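Local atomic coordinates of Glyoxalase/Bleomycin resistance protein/dioxygenase domain (Frankia sp., PDB entry 2RK0), a protein that is of undetermined specific function but belongs to the glyoxalase/bleomycin resistance protein/dioxygenase superfamily, whose members include metal-dependent enzymes and antibiotic-binding proteins. Residues A[20-25]-A[120-125]. Residues are numbered along the deposited sequence; the frame is centred on the assembly and turned at random.
Sequences CRWYTE and IALEAM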
# COMPACT_ATOMS: atom_id res chain seq x y z
N CYS A 20 6.83 -11.81 10.01
CA CYS A 20 8.14 -11.91 9.37
C CYS A 20 8.26 -13.27 8.70
O CYS A 20 8.69 -13.36 7.55
CB CYS A 20 9.26 -11.74 10.39
SG CYS A 20 9.43 -10.04 10.99
N ARG A 21 7.90 -14.32 9.43
CA ARG A 21 7.97 -15.66 8.87
C ARG A 21 7.00 -15.82 7.70
O ARG A 21 7.33 -16.45 6.69
CB ARG A 21 7.66 -16.69 9.95
CG ARG A 21 8.80 -16.92 10.94
CD ARG A 21 8.50 -18.13 11.82
NE ARG A 21 7.57 -17.82 12.90
CZ ARG A 21 7.92 -17.23 14.04
NH1 ARG A 21 9.18 -16.89 14.25
NH2 ARG A 21 7.00 -16.98 14.97
N TRP A 22 5.81 -15.25 7.82
CA TRP A 22 4.82 -15.36 6.76
C TRP A 22 5.32 -14.70 5.48
O TRP A 22 5.29 -15.29 4.40
CB TRP A 22 3.50 -14.71 7.17
CG TRP A 22 2.37 -15.06 6.24
CD1 TRP A 22 1.51 -16.11 6.36
CD2 TRP A 22 2.02 -14.39 5.01
NE1 TRP A 22 0.65 -16.14 5.29
CE2 TRP A 22 0.94 -15.11 4.45
CE3 TRP A 22 2.52 -13.27 4.33
CZ2 TRP A 22 0.34 -14.73 3.24
CZ3 TRP A 22 1.92 -12.90 3.13
CH2 TRP A 22 0.85 -13.63 2.60
N TYR A 23 5.76 -13.45 5.58
CA TYR A 23 6.23 -12.76 4.40
C TYR A 23 7.48 -13.41 3.80
O TYR A 23 7.62 -13.47 2.58
CB TYR A 23 6.48 -11.28 4.72
CG TYR A 23 5.20 -10.48 4.69
CD1 TYR A 23 4.33 -10.45 5.79
CD2 TYR A 23 4.80 -9.83 3.52
CE1 TYR A 23 3.09 -9.80 5.71
CE2 TYR A 23 3.57 -9.19 3.44
CZ TYR A 23 2.72 -9.18 4.52
OH TYR A 23 1.49 -8.57 4.40
N THR A 24 8.37 -13.90 4.66
CA THR A 24 9.59 -14.54 4.19
C THR A 24 9.25 -15.77 3.38
O THR A 24 9.71 -15.94 2.25
CB THR A 24 10.49 -14.96 5.38
OG1 THR A 24 10.86 -13.79 6.12
CG2 THR A 24 11.76 -15.67 4.89
N GLU A 25 8.41 -16.62 3.95
CA GLU A 25 7.98 -17.86 3.33
C GLU A 25 7.14 -17.71 2.06
O GLU A 25 7.34 -18.43 1.08
CB GLU A 25 7.20 -18.69 4.36
CG GLU A 25 6.81 -20.07 3.89
CD GLU A 25 6.19 -20.90 5.01
OE1 GLU A 25 6.83 -20.99 6.08
OE2 GLU A 25 5.09 -21.45 4.81
N ILE A 120 -4.76 -9.19 6.01
CA ILE A 120 -4.63 -8.00 5.18
C ILE A 120 -4.79 -8.44 3.72
O ILE A 120 -4.20 -9.44 3.31
CB ILE A 120 -3.26 -7.33 5.40
CG1 ILE A 120 -3.16 -6.88 6.87
CG2 ILE A 120 -3.06 -6.18 4.41
CD1 ILE A 120 -1.82 -6.27 7.25
N ALA A 121 -5.60 -7.71 2.97
CA ALA A 121 -5.86 -8.05 1.58
C ALA A 121 -4.73 -7.71 0.61
O ALA A 121 -4.37 -6.54 0.44
CB ALA A 121 -7.16 -7.39 1.11
N LEU A 122 -4.20 -8.74 -0.04
CA LEU A 122 -3.12 -8.62 -1.01
C LEU A 122 -3.52 -9.26 -2.34
O LEU A 122 -4.44 -10.09 -2.40
CB LEU A 122 -1.86 -9.31 -0.49
CG LEU A 122 -1.36 -8.88 0.88
CD1 LEU A 122 -0.19 -9.78 1.30
CD2 LEU A 122 -0.94 -7.41 0.83
N GLU A 123 -2.82 -8.88 -3.41
CA GLU A 123 -3.07 -9.41 -4.74
C GLU A 123 -1.76 -9.50 -5.53
O GLU A 123 -0.81 -8.75 -5.27
CB GLU A 123 -4.02 -8.52 -5.54
CG GLU A 123 -5.40 -8.29 -4.95
CD GLU A 123 -6.33 -7.60 -5.93
OE1 GLU A 123 -5.85 -6.78 -6.74
OE2 GLU A 123 -7.55 -7.86 -5.89
N ALA A 124 -1.73 -10.43 -6.48
CA ALA A 124 -0.59 -10.60 -7.38
C ALA A 124 -1.26 -10.48 -8.74
O ALA A 124 -2.25 -11.16 -9.02
CB ALA A 124 0.03 -11.95 -7.22
N MSE A 125 -0.70 -9.63 -9.59
CA MSE A 125 -1.27 -9.34 -10.90
C MSE A 125 -0.34 -9.57 -12.09
O MSE A 125 0.82 -9.17 -12.06
CB MSE A 125 -1.72 -7.89 -10.87
CG MSE A 125 -1.89 -7.23 -12.22
SE MSE A 125 -3.75 -7.29 -12.77
CE MSE A 125 -3.74 -8.65 -14.17
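L122 meets Y23 and W22 through a single methyl. With CG anti to its carbonyl carbon (chi1 -55°) and the chain extended beyond it, the branch runs from the strand toward the helix, where L122 CD1 lies 3.7 Å from Y23 OH. The same methyl meets the six-membered part of the indole, L122 CD1 standing 4.2 Å from both W22 CZ3 and W22 CH2. It approaches each ring obliquely. The aromatic side chains come from the opposite direction, and a separation of 11.6 Å between Y23 CA and L122 CA confirms that side chains alone span the gap. Just ahead of the strand, I120 borders the contact rather than making it, its CD1 stopping 4.9 Å from Y23 OH.

The backbone N of I120 donates to OD1 of D116, the same carboxylate whose OD2 is hydrogen-bonded to Y23 OH. One acidic side chain thus ties both segments and satisfies the buried phenol oxygen.

The two aromatics, neighbours on the helix, also pack on each other. W22 CG is anti to its backbone N (chi1 -168°), and W22 CE3 sits 3.6 Å above one face of the Y23 ring, offset toward its rim, while Y23 CG lies in plane at the indole edge. F114 of the adjoining strand 109-115 touches both W22 and L122, and L93 of helix 83-96 also packs on W22.

The interface is small, 115 Å² in all. Through L122 against Y23 and W22 it packs helix 16-27 on strand 121-127 of the second four-stranded sheet, a core contact within the paired βαβββ fold of the glyoxalase/bleomycin resistance/dioxygenase superfamily.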